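Local coordinates for protein 5-carboxymethyl-2-hydroxymuconate semialdehyde dehydrogenase (Thermus thermophilus, PDB 2D4E) that probably catalyses the NAD-dependent oxidation of 5-carboxymethyl-2-hydroxymuconate semialdehyde to the corresponding acid, as a member of the aldehyde dehydrogenase family, at residues Pro175-Leu178 with Ser179-Ile183; Ile120-Ala123 with Gln124-Ala128; Thr204-Lys207 with Leu208-Leu212. All blocks are in the same frame, centred on the assembly; numbering follows the deposited sequence.

Interaction 1 (Pro175-Leu178 with Ser179-Ile183); sequences PLML and STWRI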
loop_
_atom_site.group_PDB
_atom_site.type_symbol
_atom_site.label_atom_id
_atom_site.label_comp_id
_atom_site.label_asym_id
_atom_site.label_seq_id
_atom_site.Cartn_x
_atom_site.Cartn_y
_atom_site.Cartn_z
ATOM N N PRO C 175 -30.472 13.934 5.085
ATOM C CA PRO C 175 -29.779 14.731 6.105
ATOM C C PRO C 175 -28.808 14.007 7.028
ATOM O O PRO C 175 -27.629 14.351 7.083
ATOM C CB PRO C 175 -30.931 15.373 6.877
ATOM C CG PRO C 175 -31.958 15.559 5.824
ATOM C CD PRO C 175 -31.912 14.240 5.089
ATOM N N LEU C 176 -29.296 13.014 7.761
ATOM C CA LEU C 176 -28.436 12.289 8.693
ATOM C C LEU C 176 -27.327 11.484 8.024
ATOM O O LEU C 176 -26.157 11.618 8.376
ATOM C CB LEU C 176 -29.268 11.356 9.577
ATOM C CG LEU C 176 -28.471 10.716 10.715
ATOM C CD1 LEU C 176 -28.048 11.795 11.710
ATOM C CD2 LEU C 176 -29.311 9.659 11.406
ATOM N N MET C 177 -27.698 10.642 7.065
ATOM C CA MET C 177 -26.722 9.799 6.373
ATOM C C MET C 177 -25.646 10.580 5.626
ATOM O O MET C 177 -24.461 10.279 5.739
ATOM C CB MET C 177 -27.439 8.856 5.400
ATOM C CG MET C 177 -26.532 8.044 4.489
ATOM S SD MET C 177 -25.388 6.982 5.372
ATOM C CE MET C 177 -23.869 7.311 4.472
ATOM N N LEU C 178 -26.058 11.588 4.870
ATOM C CA LEU C 178 -25.108 12.369 4.097
ATOM C C LEU C 178 -24.243 13.338 4.900
ATOM O O LEU C 178 -23.149 13.685 4.467
ATOM C CB LEU C 178 -25.845 13.106 2.982
ATOM C CG LEU C 178 -26.604 12.148 2.053
ATOM C CD1 LEU C 178 -27.280 12.940 0.961
ATOM C CD2 LEU C 178 -25.648 11.123 1.460
ATOM N N SER C 179 -24.712 13.778 6.062
ATOM C CA SER C 179 -23.906 14.694 6.860
ATOM C C SER C 179 -22.900 13.897 7.685
ATOM O O SER C 179 -21.735 14.275 7.772
ATOM C CB SER C 179 -24.781 15.562 7.777
ATOM O OG SER C 179 -25.426 14.790 8.778
ATOM N N THR C 180 -23.344 12.788 8.270
ATOM C CA THR C 180 -22.452 11.949 9.072
ATOM C C THR C 180 -21.386 11.299 8.199
ATOM O O THR C 180 -20.316 10.937 8.690
ATOM C CB THR C 180 -23.221 10.842 9.836
ATOM O OG1 THR C 180 -23.902 9.989 8.906
ATOM C CG2 THR C 180 -24.226 11.468 10.796
ATOM N N TRP C 181 -21.682 11.165 6.908
ATOM C CA TRP C 181 -20.744 10.591 5.943
ATOM C C TRP C 181 -19.462 11.441 5.892
ATOM O O TRP C 181 -18.376 10.927 5.623
ATOM C CB TRP C 181 -21.390 10.559 4.549
ATOM C CG TRP C 181 -20.522 10.002 3.437
ATOM C CD1 TRP C 181 -20.228 10.610 2.246
ATOM C CD2 TRP C 181 -19.874 8.723 3.403
ATOM N NE1 TRP C 181 -19.442 9.790 1.479
ATOM C CE2 TRP C 181 -19.207 8.626 2.163
ATOM C CE3 TRP C 181 -19.790 7.648 4.304
ATOM C CZ2 TRP C 181 -18.465 7.497 1.794
ATOM C CZ3 TRP C 181 -19.050 6.523 3.937
ATOM C CH2 TRP C 181 -18.398 6.457 2.694
ATOM N N ARG C 182 -19.597 12.737 6.156
ATOM C CA ARG C 182 -18.455 13.654 6.123
ATOM C C ARG C 182 -17.941 14.002 7.522
ATOM O O ARG C 182 -16.731 14.154 7.741
ATOM C CB ARG C 182 -18.851 14.944 5.409
ATOM C CG ARG C 182 -19.552 14.729 4.073
ATOM C CD ARG C 182 -18.618 14.181 3.002
ATOM N NE ARG C 182 -19.110 14.567 1.679
ATOM C CZ ARG C 182 -18.332 14.856 0.641
ATOM N NH1 ARG C 182 -17.012 14.783 0.755
ATOM N NH2 ARG C 182 -18.879 15.214 -0.514
ATOM N N ILE C 183 -18.871 14.135 8.462
ATOM C CA ILE C 183 -18.535 14.467 9.836
ATOM C C ILE C 183 -17.665 13.404 10.494
ATOM O O ILE C 183 -16.673 13.718 11.147
ATOM C CB ILE C 183 -19.811 14.647 10.682
ATOM C CG1 ILE C 183 -20.649 15.803 10.118
ATOM C CG2 ILE C 183 -19.436 14.886 12.143
ATOM C CD1 ILE C 183 -22.059 15.872 10.690
HETATM O O HOH W 1 -22.164 13.676 1.894
#
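Ser179 and Thr180 each bond back to the helix turn before them with both backbone and side chain. Ser179 OG lies 2.8 Å from Pro175 O, which also accepts the Ser179 N-H. The two donors come from opposite faces of the carbonyl plane. Thr180 repeats the pattern one residue on: OG1 gives a 2.8 Å bond to Leu176 O, and Thr180 N reaches the same oxygen at 3.0 Å in a nearly straight bond (N-H...O 164°), again from the opposite face. Both hydroxyls sit between their own backbone N and carbonyl carbon (chi1 67° and 60°), which turns them back onto the helix. Thr180 OG1 also meets Asn131 of helix 118-136.

A water mediates the next polar link. It donates to Leu178 O at 2.8 Å and accepts from Arg182 NE at 3.2 Å. The guanidinium forms salt bridges with Glu486 and Glu271.

The apolar contact is looser. Leu176 CD1 meets Thr180 CG2 at 3.9 Å.

Helix 175-188 is the crossover between parallel strands 166-169 and 193-196, and its Leu178 belongs to the NAD pocket. Bonding to the backbone gives the buried hydroxyls of Ser179 and Thr180 polar partners while their side chains touch Leu208 of helix 203-214.

Interaction 2 (Ile120-Ala123 with Gln124-Ala128); sequences IVRA and QVARA
Gln124 rests its aliphatic stem on the carbonyl of Ile120, with CG 3.1 Å from Ile120 O. That oxygen accepts the Gln124 N-H at 3.0 Å. CG stands anti to the carbonyl carbon of Gln124 (chi1 -67°), and a bend at chi2 then carries the amide away from the preceding turn.

The backbone bonds continue along the helix. Val125 N donates to Val121 O at 3.0 Å, and Arg127 N to Ala123 O at 3.1 Å. Arg122 O receives two weak bonds, from Ala126 N at 3.3 Å and from Val125 N at 3.1 Å. Val125 CB lies near Arg122 O, and its CG2 near Val121 O.

The two arginines find their polar partners outside this turn. Arg127 NH1 forms a salt bridge with Glu130 and a hydrogen bond with Asn131. Arg122 bends at chi2, which brings NH1 to 4.2 Å from Ala126 CB without a bond there. Its NE makes a weak, long ion pair with Asp104.

Val121 and Val125 face helix 103-114, whereas Gln124 and Ala128 meet helix 175-188. This is the mainly i to i+4 bonding of an alpha-helix, with a weak i to i+3 bond at Arg122 O, in a helix packed against helices 103-114 and 175-188 of the aldehyde dehydrogenase fold.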
loop_
_atom_site.group_PDB
_atom_site.type_symbol
_atom_site.label_atom_id
_atom_site.label_comp_id
_atom_site.label_asym_id
_atom_site.label_seq_id
_atom_site.Cartn_x
_atom_site.Cartn_y
_atom_site.Cartn_z
ATOM N N ILE C 120 -37.252 3.015 5.566
ATOM C CA ILE C 120 -36.034 3.322 4.834
ATOM C C ILE C 120 -35.201 4.329 5.628
ATOM O O ILE C 120 -33.984 4.206 5.718
ATOM C CB ILE C 120 -36.355 3.874 3.426
ATOM C CG1 ILE C 120 -37.018 2.779 2.586
ATOM C CG2 ILE C 120 -35.085 4.339 2.738
ATOM C CD1 ILE C 120 -36.193 1.510 2.438
ATOM N N VAL C 121 -35.862 5.318 6.221
ATOM C CA VAL C 121 -35.149 6.306 7.015
ATOM C C VAL C 121 -34.541 5.631 8.240
ATOM O O VAL C 121 -33.452 6.000 8.684
ATOM C CB VAL C 121 -36.075 7.447 7.496
ATOM C CG1 VAL C 121 -35.260 8.455 8.307
ATOM C CG2 VAL C 121 -36.740 8.137 6.294
ATOM N N ARG C 122 -35.239 4.637 8.783
ATOM C CA ARG C 122 -34.734 3.947 9.959
ATOM C C ARG C 122 -33.451 3.211 9.613
ATOM O O ARG C 122 -32.499 3.220 10.393
ATOM C CB ARG C 122 -35.770 2.961 10.513
ATOM C CG ARG C 122 -35.274 2.175 11.733
ATOM C CD ARG C 122 -34.951 3.093 12.914
ATOM N NE ARG C 122 -34.416 2.356 14.056
ATOM C CZ ARG C 122 -33.181 1.869 14.125
ATOM N NH1 ARG C 122 -32.339 2.040 13.115
ATOM N NH2 ARG C 122 -32.789 1.208 15.206
ATOM N N ALA C 123 -33.428 2.574 8.444
ATOM C CA ALA C 123 -32.241 1.850 8.000
ATOM C C ALA C 123 -31.098 2.841 7.777
ATOM O O ALA C 123 -29.927 2.508 7.967
ATOM C CB ALA C 123 -32.535 1.092 6.708
ATOM N N GLN C 124 -31.447 4.060 7.371
ATOM C CA GLN C 124 -30.453 5.102 7.130
ATOM C C GLN C 124 -29.818 5.559 8.442
ATOM O O GLN C 124 -28.653 5.961 8.468
ATOM C CB GLN C 124 -31.100 6.289 6.415
ATOM C CG GLN C 124 -31.554 5.963 5.008
ATOM C CD GLN C 124 -30.476 6.220 3.989
ATOM O OE1 GLN C 124 -30.237 7.364 3.604
ATOM N NE2 GLN C 124 -29.803 5.162 3.557
ATOM N N VAL C 125 -30.585 5.501 9.529
ATOM C CA VAL C 125 -30.055 5.884 10.832
ATOM C C VAL C 125 -28.990 4.860 11.203
ATOM O O VAL C 125 -27.954 5.202 11.763
ATOM C CB VAL C 125 -31.142 5.892 11.924
ATOM C CG1 VAL C 125 -30.501 6.088 13.294
ATOM C CG2 VAL C 125 -32.139 7.009 11.653
ATOM N N ALA C 126 -29.251 3.597 10.889
ATOM C CA ALA C 126 -28.283 2.550 11.177
ATOM C C ALA C 126 -26.995 2.808 10.377
ATOM O O ALA C 126 -25.891 2.625 10.889
ATOM C CB ALA C 126 -28.871 1.181 10.830
ATOM N N ARG C 127 -27.136 3.235 9.123
ATOM C CA ARG C 127 -25.966 3.527 8.293
ATOM C C ARG C 127 -25.203 4.718 8.868
ATOM O O ARG C 127 -23.979 4.765 8.810
ATOM C CB ARG C 127 -26.380 3.837 6.849
ATOM C CG ARG C 127 -26.640 2.607 5.987
ATOM C CD ARG C 127 -25.335 1.886 5.597
ATOM N NE ARG C 127 -24.464 2.690 4.727
ATOM C CZ ARG C 127 -23.487 3.494 5.153
ATOM N NH1 ARG C 127 -23.225 3.613 6.450
ATOM N NH2 ARG C 127 -22.783 4.200 4.277
ATOM N N ALA C 128 -25.938 5.683 9.409
ATOM C CA ALA C 128 -25.328 6.867 10.003
ATOM C C ALA C 128 -24.487 6.447 11.203
ATOM O O ALA C 128 -23.361 6.916 11.383
ATOM C CB ALA C 128 -26.403 7.845 10.439
#

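Interaction 3 (Thr204-Lys207 with Leu208-Leu212); sequences TATK and LAEIL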
loop_
_atom_site.group_PDB
_atom_site.type_symbol
_atom_site.label_atom_id
_atom_site.label_comp_id
_atom_site.label_asym_id
_atom_site.label_seq_id
_atom_site.Cartn_x
_atom_site.Cartn_y
_atom_site.Cartn_z
ATOM N N THR C 204 -33.185 17.276 11.609
ATOM C CA THR C 204 -32.281 16.193 11.964
ATOM C C THR C 204 -30.877 16.666 12.378
ATOM O O THR C 204 -30.252 16.066 13.251
ATOM C CB THR C 204 -32.155 15.196 10.795
ATOM O OG1 THR C 204 -33.454 14.683 10.468
ATOM C CG2 THR C 204 -31.233 14.045 11.170
ATOM N N ALA C 205 -30.385 17.732 11.755
ATOM C CA ALA C 205 -29.057 18.249 12.074
ATOM C C ALA C 205 -29.001 18.816 13.496
ATOM O O ALA C 205 -28.039 18.583 14.225
ATOM C CB ALA C 205 -28.650 19.317 11.056
ATOM N N THR C 206 -30.022 19.565 13.891
ATOM C CA THR C 206 -30.049 20.116 15.242
ATOM C C THR C 206 -30.101 18.961 16.239
ATOM O O THR C 206 -29.492 19.023 17.309
ATOM C CB THR C 206 -31.266 21.044 15.443
ATOM O OG1 THR C 206 -30.979 22.333 14.880
ATOM C CG2 THR C 206 -31.594 21.190 16.925
ATOM N N LYS C 207 -30.816 17.900 15.875
ATOM C CA LYS C 207 -30.924 16.723 16.731
ATOM C C LYS C 207 -29.553 16.050 16.859
ATOM O O LYS C 207 -29.148 15.620 17.947
ATOM C CB LYS C 207 -31.938 15.736 16.142
ATOM C CG LYS C 207 -32.145 14.481 16.980
ATOM C CD LYS C 207 -32.699 14.802 18.367
ATOM C CE LYS C 207 -32.952 13.524 19.151
ATOM N NZ LYS C 207 -33.636 13.778 20.448
ATOM N N LEU C 208 -28.843 15.967 15.737
ATOM C CA LEU C 208 -27.522 15.371 15.703
ATOM C C LEU C 208 -26.598 16.155 16.629
ATOM O O LEU C 208 -25.799 15.570 17.363
ATOM C CB LEU C 208 -26.971 15.384 14.272
ATOM C CG LEU C 208 -25.539 14.869 14.082
ATOM C CD1 LEU C 208 -25.438 13.429 14.583
ATOM C CD2 LEU C 208 -25.148 14.966 12.598
ATOM N N ALA C 209 -26.703 17.479 16.595
ATOM C CA ALA C 209 -25.875 18.306 17.467
ATOM C C ALA C 209 -26.179 17.960 18.928
ATOM O O ALA C 209 -25.272 17.902 19.758
ATOM C CB ALA C 209 -26.139 19.779 17.216
ATOM N N GLU C 210 -27.451 17.721 19.237
ATOM C CA GLU C 210 -27.828 17.376 20.606
ATOM C C GLU C 210 -27.080 16.120 21.021
ATOM O O GLU C 210 -26.520 16.048 22.115
ATOM C CB GLU C 210 -29.336 17.131 20.716
ATOM C CG GLU C 210 -30.187 18.361 20.450
ATOM C CD GLU C 210 -31.661 18.124 20.727
ATOM O OE1 GLU C 210 -32.476 19.018 20.413
ATOM O OE2 GLU C 210 -32.006 17.050 21.264
ATOM N N ILE C 211 -27.068 15.140 20.127
ATOM C CA ILE C 211 -26.397 13.880 20.381
ATOM C C ILE C 211 -24.892 14.058 20.551
ATOM O O ILE C 211 -24.304 13.490 21.467
ATOM C CB ILE C 211 -26.692 12.875 19.249
ATOM C CG1 ILE C 211 -28.175 12.488 19.299
ATOM C CG2 ILE C 211 -25.798 11.647 19.382
ATOM C CD1 ILE C 211 -28.639 11.634 18.144
ATOM N N LEU C 212 -24.257 14.834 19.679
ATOM C CA LEU C 212 -22.822 15.041 19.820
ATOM C C LEU C 212 -22.523 15.736 21.142
ATOM O O LEU C 212 -21.458 15.537 21.724
ATOM C CB LEU C 212 -22.261 15.854 18.652
ATOM C CG LEU C 212 -21.709 14.975 17.519
ATOM C CD1 LEU C 212 -22.808 14.052 16.988
ATOM C CD2 LEU C 212 -21.151 15.844 16.409
#
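Lys207 and Glu210 meet on helix 203-214, the crossover helix of a beta-alpha-beta unit with strands 193-196 and 222-224. Their pairing is an i to i+3 salt bridge, and a long one: Lys207 NZ lies 3.7 Å from Glu210 OE2.

The conformations explain the meeting. Lys207 has CG anti to its backbone N (chi1 -179°) and bends at chi2, after which the chain runs extended to NZ. Glu210 has CG anti to its carbonyl carbon (chi1 -65°) and is straight beyond it. The two side chains cross at a slant. OE2 is as close to Lys207 CD, 3.7 Å, as to the ammonium. The stronger partner of Lys207 NZ is Glu105, so two carboxylates lie near the ammonium, that of Glu105 and, more distantly, that of Glu210. Replacing Glu210 by an alanine would probably cost Lys207 this second, weaker charge partner and remove the CG that lies beside Thr206 O.

The branch of Leu208 reaches Ser179, Thr180 and Ile183 of helix 175-188. Thr206 OG1 is bonded to Leu28 O and Gln226 NE2.

The backbone bonds are of the alpha-helical i to i+4 kind. Leu208 N bonds to Thr204 O and Ala209 N to Ala205 O, both at 2.9 Å. Ile211 N donates to Lys207 O at 3.1 Å, and Ile211 CG1 sits 3.5 Å from that same oxygen.

In the fold
Interaction 1 touches both of the others, which do not touch each other. Its centre is about 11 Å from the centres of both interaction 2 and interaction 3, whose own centres are about 15 Å apart. Toward interaction 2, Leu176 CG packs on Ala128 CB at 3.5 Å, and Thr180 OG1 lies 3.6 Å from Ala128 CA. Toward interaction 3, Leu176 CB meets Thr204 CG2 at 3.7 Å, and Leu208 CD2 lies 3.8 Å from Ser179 OG. Leu176 therefore touches both neighbours. The bound NAD lies about 3 Å from the side chain of Leu178 in interaction 1 and about 9 Å from the side chain of Gln124 in interaction 2.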